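PDB 5B1R: B-cell differentiation antigen CD72 from Mus musculus, which serves as a B-cell receptor co-receptor that recognises the Sm/ribonucleoprotein self-antigen and recruits the phosphatase SHP-1 to inhibit signalling. Local coordinates for residues 15-20 with 112-117; 41-46 with 69-74; 86-91 with 103-108. The protein carries 2 engineered substitutions. All coordinates share one frame; numbering follows the deposited sequence.

Contact 1. Residues 15-20 with 112-117; sequences RCFYIS and ICESEA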
loop_
_atom_site.group_PDB
_atom_site.type_symbol
_atom_site.label_atom_id
_atom_site.label_comp_id
_atom_site.label_asym_id
_atom_site.label_seq_id
_atom_site.Cartn_x
_atom_site.Cartn_y
_atom_site.Cartn_z
ATOM N N ARG A 15 -12.392 4.653 -1.367
ATOM C CA ARG A 15 -11.249 4.466 -0.483
ATOM C C ARG A 15 -10.462 5.764 -0.311
ATOM O O ARG A 15 -10.592 6.711 -1.096
ATOM C CB ARG A 15 -10.322 3.412 -1.083
ATOM C CG ARG A 15 -11.010 2.089 -1.325
ATOM C CD ARG A 15 -10.451 1.384 -2.537
ATOM N NE ARG A 15 -9.126 0.856 -2.286
ATOM C CZ ARG A 15 -8.272 0.480 -3.235
ATOM N NH1 ARG A 15 -7.109 -0.033 -2.885
ATOM N NH2 ARG A 15 -8.561 0.646 -4.520
ATOM N N CYS A 16 -9.623 5.764 0.718
ATOM C CA CYS A 16 -8.681 6.835 0.992
ATOM C C CYS A 16 -7.345 6.197 1.349
ATOM O O CYS A 16 -7.306 5.281 2.170
ATOM C CB CYS A 16 -9.143 7.658 2.187
ATOM S SG CYS A 16 -10.807 8.343 2.047
ATOM N N PHE A 17 -6.260 6.717 0.775
ATOM C CA PHE A 17 -4.921 6.226 1.089
ATOM C C PHE A 17 -4.173 7.217 1.966
ATOM O O PHE A 17 -4.304 8.435 1.816
ATOM C CB PHE A 17 -4.115 6.002 -0.180
ATOM C CG PHE A 17 -4.732 5.008 -1.101
ATOM C CD1 PHE A 17 -4.682 3.649 -0.822
ATOM C CD2 PHE A 17 -5.370 5.429 -2.251
ATOM C CE1 PHE A 17 -5.272 2.741 -1.679
ATOM C CE2 PHE A 17 -5.946 4.524 -3.106
ATOM C CZ PHE A 17 -5.898 3.174 -2.826
ATOM N N TYR A 18 -3.351 6.666 2.851
ATOM C CA TYR A 18 -2.476 7.450 3.696
ATOM C C TYR A 18 -1.056 6.916 3.526
ATOM O O TYR A 18 -0.801 5.724 3.787
ATOM C CB TYR A 18 -2.906 7.359 5.168
ATOM C CG TYR A 18 -1.931 8.043 6.082
ATOM C CD1 TYR A 18 -1.919 9.426 6.189
ATOM C CD2 TYR A 18 -0.996 7.313 6.820
ATOM C CE1 TYR A 18 -1.005 10.055 7.015
ATOM C CE2 TYR A 18 -0.099 7.941 7.640
ATOM C CZ TYR A 18 -0.105 9.310 7.732
ATOM O OH TYR A 18 0.781 9.942 8.551
ATOM N N ILE A 19 -0.150 7.779 3.076
ATOM C CA ILE A 19 1.255 7.389 2.991
ATOM C C ILE A 19 1.932 7.677 4.328
ATOM O O ILE A 19 1.969 8.814 4.774
ATOM C CB ILE A 19 1.995 8.155 1.872
ATOM C CG1 ILE A 19 1.328 7.935 0.503
ATOM C CG2 ILE A 19 3.478 7.755 1.866
ATOM C CD1 ILE A 19 1.790 8.941 -0.545
ATOM N N SER A 20 2.457 6.641 4.967
ATOM C CA SER A 20 3.252 6.830 6.173
ATOM C C SER A 20 4.730 6.750 5.820
ATOM O O SER A 20 5.224 5.701 5.412
ATOM C CB SER A 20 2.914 5.789 7.232
ATOM O OG SER A 20 3.628 6.083 8.423
ATOM N N ILE A 112 1.846 2.202 3.100
ATOM C CA ILE A 112 0.632 2.875 2.644
ATOM C C ILE A 112 -0.537 2.194 3.328
ATOM O O ILE A 112 -0.660 0.962 3.265
ATOM C CB ILE A 112 0.450 2.791 1.119
ATOM C CG1 ILE A 112 1.730 3.248 0.402
ATOM C CG2 ILE A 112 -0.773 3.604 0.690
ATOM C CD1 ILE A 112 1.798 2.890 -1.065
ATOM N N CYS A 113 -1.363 2.976 4.020
ATOM C CA CYS A 113 -2.599 2.481 4.612
ATOM C C CYS A 113 -3.783 2.884 3.743
ATOM O O CYS A 113 -3.701 3.834 2.957
ATOM C CB CYS A 113 -2.810 3.075 6.003
ATOM S SG CYS A 113 -1.479 2.874 7.202
ATOM N N GLU A 114 -4.897 2.187 3.922
ATOM C CA GLU A 114 -6.134 2.628 3.303
ATOM C C GLU A 114 -7.291 2.479 4.271
ATOM O O GLU A 114 -7.326 1.559 5.102
ATOM C CB GLU A 114 -6.426 1.900 1.999
ATOM C CG GLU A 114 -6.937 0.509 2.106
ATOM C CD GLU A 114 -7.389 0.003 0.744
ATOM O OE1 GLU A 114 -6.534 -0.359 -0.042
ATOM O OE2 GLU A 114 -8.600 -0.021 0.431
ATOM N N SER A 115 -8.234 3.395 4.142
ATOM C CA SER A 115 -9.485 3.328 4.869
ATOM C C SER A 115 -10.614 3.472 3.866
ATOM O O SER A 115 -10.392 3.765 2.680
ATOM C CB SER A 115 -9.563 4.466 5.897
ATOM O OG SER A 115 -9.836 5.708 5.251
ATOM N N GLU A 116 -11.841 3.296 4.317
ATOM C CA GLU A 116 -12.954 3.659 3.467
ATOM C C GLU A 116 -13.058 5.191 3.367
ATOM O O GLU A 116 -12.579 5.919 4.237
ATOM C CB GLU A 116 -14.259 3.014 3.952
ATOM C CG GLU A 116 -14.954 3.675 5.134
ATOM C CD GLU A 116 -14.378 3.335 6.506
ATOM O OE1 GLU A 116 -15.119 3.468 7.500
ATOM O OE2 GLU A 116 -13.196 2.951 6.615
ATOM N N ALA A 117 -13.642 5.671 2.273
ATOM C CA ALA A 117 -14.028 7.064 2.150
ATOM C C ALA A 117 -15.360 7.257 2.868
ATOM O O ALA A 117 -16.075 6.302 3.140
ATOM C CB ALA A 117 -14.139 7.446 0.694
#

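Contact 2. Residues 41-46 with 69-74; sequences AAFDEP and YWIQMS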
loop_
_atom_site.group_PDB
_atom_site.type_symbol
_atom_site.label_atom_id
_atom_site.label_comp_id
_atom_site.label_asym_id
_atom_site.label_seq_id
_atom_site.Cartn_x
_atom_site.Cartn_y
_atom_site.Cartn_z
ATOM N N ALA A 41 -2.610 -0.938 2.468
ATOM C CA ALA A 41 -3.284 -0.722 1.200
ATOM C C ALA A 41 -3.249 -1.973 0.323
ATOM O O ALA A 41 -2.228 -2.661 0.229
ATOM C CB ALA A 41 -2.654 0.455 0.488
ATOM N N ALA A 42 -4.382 -2.236 -0.331
ATOM C CA ALA A 42 -4.580 -3.475 -1.066
ATOM C C ALA A 42 -4.594 -3.197 -2.559
ATOM O O ALA A 42 -5.395 -2.391 -3.036
ATOM C CB ALA A 42 -5.895 -4.109 -0.646
ATOM N N PHE A 43 -3.725 -3.885 -3.288
ATOM C CA PHE A 43 -3.598 -3.733 -4.732
ATOM C C PHE A 43 -3.518 -5.097 -5.412
ATOM O O PHE A 43 -2.784 -5.278 -6.370
ATOM C CB PHE A 43 -2.361 -2.886 -5.077
ATOM C CG PHE A 43 -2.379 -1.532 -4.450
ATOM C CD1 PHE A 43 -3.325 -0.591 -4.841
ATOM C CD2 PHE A 43 -1.493 -1.211 -3.431
ATOM C CE1 PHE A 43 -3.372 0.652 -4.242
ATOM C CE2 PHE A 43 -1.523 0.042 -2.836
ATOM C CZ PHE A 43 -2.472 0.968 -3.231
ATOM N N ASP A 44 -4.278 -6.068 -4.919
ATOM C CA ASP A 44 -4.159 -7.413 -5.453
ATOM C C ASP A 44 -4.495 -7.503 -6.944
ATOM O O ASP A 44 -3.860 -8.262 -7.664
ATOM C CB ASP A 44 -5.060 -8.400 -4.719
ATOM C CG ASP A 44 -4.644 -8.669 -3.286
ATOM O OD1 ASP A 44 -3.725 -8.030 -2.730
ATOM O OD2 ASP A 44 -5.277 -9.570 -2.706
ATOM N N GLU A 45 -5.519 -6.766 -7.387
ATOM C CA GLU A 45 -5.974 -6.813 -8.768
ATOM C C GLU A 45 -6.024 -5.399 -9.334
ATOM O O GLU A 45 -6.329 -4.436 -8.623
ATOM C CB GLU A 45 -7.366 -7.457 -8.848
ATOM C CG GLU A 45 -7.376 -8.926 -8.446
ATOM C CD GLU A 45 -6.762 -9.840 -9.473
ATOM O OE1 GLU A 45 -6.381 -9.392 -10.583
ATOM O OE2 GLU A 45 -6.664 -11.035 -9.158
ATOM N N PRO A 46 -5.806 -5.262 -10.644
ATOM C CA PRO A 46 -5.481 -6.343 -11.576
ATOM C C PRO A 46 -4.030 -6.778 -11.485
ATOM O O PRO A 46 -3.142 -5.961 -11.218
ATOM C CB PRO A 46 -5.725 -5.708 -12.943
ATOM C CG PRO A 46 -5.458 -4.263 -12.715
ATOM C CD PRO A 46 -5.949 -3.967 -11.334
ATOM N N TYR A 69 7.552 0.718 -0.539
ATOM C CA TYR A 69 6.467 0.887 0.427
ATOM C C TYR A 69 5.814 -0.436 0.779
ATOM O O TYR A 69 5.350 -1.152 -0.108
ATOM C CB TYR A 69 5.388 1.831 -0.130
ATOM C CG TYR A 69 5.900 3.246 -0.325
ATOM C CD1 TYR A 69 6.626 3.595 -1.453
ATOM C CD2 TYR A 69 5.663 4.224 0.642
ATOM C CE1 TYR A 69 7.130 4.876 -1.608
ATOM C CE2 TYR A 69 6.152 5.515 0.492
ATOM C CZ TYR A 69 6.879 5.838 -0.638
ATOM O OH TYR A 69 7.380 7.114 -0.815
ATOM N N TRP A 70 5.734 -0.753 2.068
ATOM C CA TRP A 70 4.938 -1.902 2.487
ATOM C C TRP A 70 3.470 -1.734 2.092
ATOM O O TRP A 70 2.882 -0.664 2.302
ATOM C CB TRP A 70 5.014 -2.113 3.996
ATOM C CG TRP A 70 6.314 -2.600 4.559
ATOM C CD1 TRP A 70 7.018 -2.020 5.561
ATOM C CD2 TRP A 70 7.003 -3.810 4.213
ATOM N NE1 TRP A 70 8.123 -2.783 5.856
ATOM C CE2 TRP A 70 8.144 -3.889 5.040
ATOM C CE3 TRP A 70 6.775 -4.826 3.277
ATOM C CZ2 TRP A 70 9.045 -4.964 4.978
ATOM C CZ3 TRP A 70 7.678 -5.873 3.202
ATOM C CH2 TRP A 70 8.799 -5.931 4.044
ATOM N N ILE A 71 2.885 -2.811 1.572
ATOM C CA ILE A 71 1.465 -2.866 1.237
ATOM C C ILE A 71 0.918 -4.225 1.695
ATOM O O ILE A 71 1.656 -5.080 2.200
ATOM C CB ILE A 71 1.216 -2.663 -0.288
ATOM C CG1 ILE A 71 1.892 -3.759 -1.132
ATOM C CG2 ILE A 71 1.675 -1.260 -0.723
ATOM C CD1 ILE A 71 1.303 -3.893 -2.510
ATOM N N GLN A 72 -0.381 -4.431 1.493
ATOM C CA GLN A 72 -0.990 -5.714 1.805
ATOM C C GLN A 72 -0.402 -6.834 0.954
ATOM O O GLN A 72 -0.293 -6.714 -0.266
ATOM C CB GLN A 72 -2.483 -5.648 1.532
ATOM C CG GLN A 72 -3.203 -6.949 1.834
ATOM C CD GLN A 72 -4.629 -6.934 1.320
ATOM O OE1 GLN A 72 -5.524 -6.416 1.980
ATOM N NE2 GLN A 72 -4.838 -7.478 0.128
ATOM N N MET A 73 -0.051 -7.939 1.588
ATOM C CA MET A 73 0.379 -9.122 0.868
ATOM C C MET A 73 -0.762 -9.631 -0.020
ATOM O O MET A 73 -1.926 -9.677 0.394
ATOM C CB MET A 73 0.767 -10.210 1.871
ATOM C CG MET A 73 1.297 -11.455 1.209
ATOM S SD MET A 73 1.630 -12.810 2.342
ATOM C CE MET A 73 0.004 -13.140 3.005
ATOM N N SER A 74 -0.426 -10.012 -1.249
ATOM C CA SER A 74 -1.416 -10.532 -2.188
ATOM C C SER A 74 -1.462 -12.052 -2.087
ATOM O O SER A 74 -0.542 -12.742 -2.531
ATOM C CB SER A 74 -1.050 -10.094 -3.590
ATOM O OG SER A 74 -1.965 -10.659 -4.499
HETATM O O HOH W 1 -2.020 -5.984 -2.307
HETATM O O HOH W 2 -1.484 -9.315 -6.747
HETATM O O HOH W 3 -4.596 -10.816 -0.467
HETATM O O HOH W 4 -4.581 -11.820 -3.860
HETATM O O HOH W 5 -7.255 -7.887 -1.146
#

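Contact 3. Residues 86-91 with 103-108; sequences RYCDKI and SECAEL. Unlike the reference sequence in segment 86-91: Tyr87 (reference His), Asp89 (reference Val), Lys90 (reference Arg). Unlike the reference sequence in segment 103-108: Glu104 (reference Lys).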
loop_
_atom_site.group_PDB
_atom_site.type_symbol
_atom_site.label_atom_id
_atom_site.label_comp_id
_atom_site.label_asym_id
_atom_site.label_seq_id
_atom_site.Cartn_x
_atom_site.Cartn_y
_atom_site.Cartn_z
ATOM N N ARG A 86 7.768 -15.954 5.558
ATOM C CA ARG A 86 8.644 -14.948 6.125
ATOM C C ARG A 86 8.878 -13.781 5.177
ATOM O O ARG A 86 9.573 -12.827 5.550
ATOM C CB ARG A 86 9.955 -15.545 6.569
ATOM C CG ARG A 86 10.763 -16.094 5.432
ATOM C CD ARG A 86 11.744 -17.123 6.001
ATOM N NE ARG A 86 12.381 -16.564 7.188
ATOM C CZ ARG A 86 13.426 -15.741 7.163
ATOM N NH1 ARG A 86 13.990 -15.401 6.008
ATOM N NH2 ARG A 86 13.913 -15.260 8.306
ATOM N N TYR A 87 8.288 -13.835 3.976
ATOM C CA TYR A 87 8.385 -12.702 3.066
ATOM C C TYR A 87 7.078 -11.963 3.033
ATOM O O TYR A 87 5.994 -12.558 3.055
ATOM C CB TYR A 87 8.729 -13.120 1.640
ATOM C CG TYR A 87 9.881 -14.054 1.556
ATOM C CD1 TYR A 87 11.160 -13.633 1.881
ATOM C CD2 TYR A 87 9.696 -15.368 1.150
ATOM C CE1 TYR A 87 12.231 -14.503 1.808
ATOM C CE2 TYR A 87 10.768 -16.250 1.062
ATOM C CZ TYR A 87 12.033 -15.804 1.391
ATOM O OH TYR A 87 13.107 -16.655 1.332
ATOM N N CYS A 88 7.210 -10.654 2.935
ATOM C CA CYS A 88 6.088 -9.744 2.830
ATOM C C CYS A 88 6.224 -8.948 1.537
ATOM O O CYS A 88 7.238 -9.074 0.843
ATOM C CB CYS A 88 6.043 -8.815 4.048
ATOM S SG CYS A 88 5.552 -9.650 5.587
ATOM N N ASP A 89 5.208 -8.149 1.218
ATOM C CA ASP A 89 5.120 -7.519 -0.101
ATOM C C ASP A 89 5.305 -6.018 0.015
ATOM O O ASP A 89 4.634 -5.364 0.826
ATOM C CB ASP A 89 3.752 -7.762 -0.750
ATOM C CG ASP A 89 3.479 -9.217 -1.086
ATOM O OD1 ASP A 89 4.245 -10.099 -0.677
ATOM O OD2 ASP A 89 2.451 -9.472 -1.758
ATOM N N LYS A 90 6.182 -5.467 -0.824
ATOM C CA LYS A 90 6.349 -4.025 -0.889
ATOM C C LYS A 90 6.360 -3.622 -2.346
ATOM O O LYS A 90 6.706 -4.421 -3.205
ATOM C CB LYS A 90 7.637 -3.591 -0.187
ATOM C CG LYS A 90 8.904 -3.984 -0.937
ATOM C CD LYS A 90 10.172 -3.782 -0.111
ATOM C CE LYS A 90 11.413 -3.837 -0.984
ATOM N NZ LYS A 90 11.530 -5.139 -1.674
ATOM N N ILE A 91 5.985 -2.384 -2.633
ATOM C CA ILE A 91 6.100 -1.886 -3.996
ATOM C C ILE A 91 7.415 -1.115 -4.145
ATOM O O ILE A 91 7.836 -0.375 -3.258
ATOM C CB ILE A 91 4.872 -1.056 -4.445
ATOM C CG1 ILE A 91 4.629 0.148 -3.525
ATOM C CG2 ILE A 91 3.653 -1.969 -4.516
ATOM C CD1 ILE A 91 3.540 1.097 -4.046
ATOM N N SER A 103 10.199 -9.065 0.304
ATOM C CA SER A 103 11.278 -8.778 1.250
ATOM C C SER A 103 10.992 -9.500 2.543
ATOM O O SER A 103 9.841 -9.735 2.881
ATOM C CB SER A 103 11.379 -7.278 1.584
ATOM O OG SER A 103 12.047 -6.566 0.568
ATOM N N GLU A 104 12.033 -9.807 3.306
ATOM C CA GLU A 104 11.783 -10.243 4.668
ATOM C C GLU A 104 10.990 -9.184 5.403
ATOM O O GLU A 104 11.243 -7.974 5.280
ATOM C CB GLU A 104 13.074 -10.495 5.405
ATOM C CG GLU A 104 13.793 -11.711 4.871
ATOM C CD GLU A 104 15.133 -11.868 5.495
ATOM O OE1 GLU A 104 15.920 -10.905 5.384
ATOM O OE2 GLU A 104 15.397 -12.936 6.091
ATOM N N CYS A 105 10.011 -9.655 6.157
ATOM C CA CYS A 105 9.054 -8.795 6.809
ATOM C C CYS A 105 9.681 -7.816 7.814
ATOM O O CYS A 105 9.104 -6.772 8.088
ATOM C CB CYS A 105 7.959 -9.641 7.466
ATOM S SG CYS A 105 7.091 -10.760 6.306
ATOM N N ALA A 106 10.860 -8.137 8.338
ATOM C CA ALA A 106 11.515 -7.284 9.329
ATOM C C ALA A 106 12.148 -6.030 8.730
ATOM O O ALA A 106 12.518 -5.118 9.473
ATOM C CB ALA A 106 12.567 -8.083 10.110
ATOM N N GLU A 107 12.275 -5.957 7.406
ATOM C CA GLU A 107 12.917 -4.790 6.792
ATOM C C GLU A 107 12.151 -3.504 7.082
ATOM O O GLU A 107 10.927 -3.508 7.157
ATOM C CB GLU A 107 13.029 -4.918 5.269
ATOM C CG GLU A 107 13.928 -6.001 4.734
ATOM C CD GLU A 107 14.172 -5.867 3.226
ATOM O OE1 GLU A 107 13.553 -4.992 2.556
ATOM O OE2 GLU A 107 14.992 -6.642 2.705
ATOM N N LEU A 108 12.885 -2.406 7.206
ATOM C CA LEU A 108 12.290 -1.103 7.518
ATOM C C LEU A 108 11.963 -0.306 6.253
ATOM O O LEU A 108 12.857 0.006 5.469
ATOM C CB LEU A 108 13.252 -0.305 8.403
ATOM C CG LEU A 108 13.687 -0.994 9.698
ATOM C CD1 LEU A 108 14.700 -0.134 10.449
ATOM C CD2 LEU A 108 12.464 -1.274 10.548
#

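Contact 1. Residues 15-20 with 112-117
Arg15 and Glu114 form a two-pronged salt bridge between antiparallel strands. The guanidinium comes side-on: NE meets Glu114 OE2 at 2.9 Å from above the carboxylate plane, and NH1 meets Glu114 OE1 at 2.9 Å on its syn side, nearly straight (177°). The two planes are 30° apart. Phe17 CZ covers one face of the guanidinium, 3.4 Å above its plane and offset toward the rim. Glu114 OE1 takes a second bond, from Ala42 N, so that three donors hold the buried carboxylate. Glu114 CG lies between the backbone N and carbonyl carbon (chi1 76°), which sets the chain alongside the Phe17 ring, with Glu114 CB 3.7 Å from Phe17 CD1.

Backbone bonds pair Cys16 with Ser115 and Tyr18 with Cys113, two to each pair; the shortest runs from Cys113 N to Tyr18 O, 2.8 Å.

Among apolar contacts, Cys16 SG, disulfide-bonded to Cys5, rests 3.7 Å from Ala117 CB, and Phe17 CD1 is 4.2 Å from Ile112 CG2. Cys113 is tied to Cys33 of helix 26-35. Pairing of an N-terminal with the C-terminal strand, disulfide-fastened to the first helix, is a hallmark of the C-type lectin fold, here the extracellular lectin domain of CD72.

Contact 2. Residues 41-46 with 69-74
Ala41 to Asp44 run beside Ile71 to Ser74 in nearly the same direction (24° apart), joined by one backbone hydrogen bond, from Gln72 N to Ala41 O at 2.9 Å.

On the buried side, Ile71 crosses Phe43 at about a right angle. Its CD1 lies at the ring edge, 4.0 Å from Phe43 CD2, and its CG2 is 4.0 Å from Phe43 CE2. Val53, Leu55 and Pro56 pack on the same phenyl group.

The polar half gathers round Asp44. Gln72 is stretched out, its CG anti to the backbone N (chi1 -180°); this reach takes the amide past Ala42, where OE1 is 3.5 Å from Ala42 CB, and on to the carboxylate. Gln72 NE2 gives Asp44 OD1 a weak, bent bond of 3.1 Å, the amide and carboxylate planes standing 70° apart. Water does much of the remaining joining. One molecule accepts from Phe43 N and donates to both Asp44 OD1 (2.7 Å) and Gln72 O. Two more donate to Asp44 OD2: one also reaches Met73 O, and the other, 2.6 Å from OD2, also bonds Ser74 OG. A third, weakly bound to OD2, accepts from Gln72 NE2. A further water links Asp44 O with Ser74 OG. Arg100 NH1 bonds Gln72 O from strand 97-104.

A glycerol, probably from the crystallisation liquor, bonds the backbone N of Asp44 and of Glu45. The waters and the Gln72 amide all donate to the Asp44 carboxylate, consistent with an ionised group joined largely through solvent, while Phe43 and Ile71 pack on the buried side.

Contact 3. Residues 86-91 with 103-108
Arg86 and Glu104 run alongside each other in the same direction at the open end of the hairpin of strands 87-94 and 97-104. Arg86 NH1 meets Glu104 OE2 at 2.8 Å on the anti lone pair, the oxygen tilted from the guanidinium plane; with guanidinium and carboxylate planes 62° apart, this is a single-point salt bridge on an exposed surface. The arginine chain also covers one face of its neighbour's ring: Arg86 CG is 4.1 Å above the plane of Tyr87, over its centre, and the ring edge is turned to the backbone at Ser103 and Glu104.

Cys88 and Cys105 are joined SG to SG at 2.0 Å with a torsion of 93° about the sulfur-sulfur bond, close to the relaxed right angle. Trp70 packs against Cys88. Beside this link the backbones are paired, Cys88 N bonding Ser103 O at 2.8 Å and Cys105 N reaching Arg86 O at 3.3 Å, just where the chain enters the type I turn Glu104 to Glu107.

Farther in, Lys90 bends round at its last torsion (chi4 -60°), which brings NZ to 2.7 Å from Ser103 OG. That hydroxyl in turn donates to Glu107 OE1 at 2.9 Å, approaching from above the carboxylate plane. Lys90 NZ also bonds Thr101 OG1, and His109 NE2 shares Glu107 OE1.

Lys90 NZ and Glu107 OE1, 4.7 Å apart, do not touch; the Ser103 hydroxyl accepts from one and donates to the other, and the lysine probably makes it a stronger donor. The disulfide, at a site shared by many C-type lectin domains, thus ties strand 87-94 to the turn after strand 97-104, with an exposed ion pair on one flank and a largely buried Lys90-Ser103-Glu107 hydrogen-bond chain on the other.

The segments of contacts 2 and 3 lie within the chain between the strands paired in contact 1. Contact 2 stands between the others, its centre about 12 Å from each of theirs; the centres of contacts 1 and 3 are about 20 Å apart, on opposite sides of the domain's centre. Ala41 N bonds Ile112 O at 2.8 Å, joining contacts 1 and 2. Residues 69-74 reach contact 3 by two hydrogen bonds: Tyr69 O to Ile91 N at 2.9 Å, and Ser74 N to Asp89 OD2 at 3.0 Å. Contacts 1 and 3 meet in the core, Ile112 CD1 lying 3.9 Å from Ile91 CD1. The glycerol at contact 2, probably from the crystallisation liquor, comes within about 3 Å of the Asp44 side chain (nearest atoms).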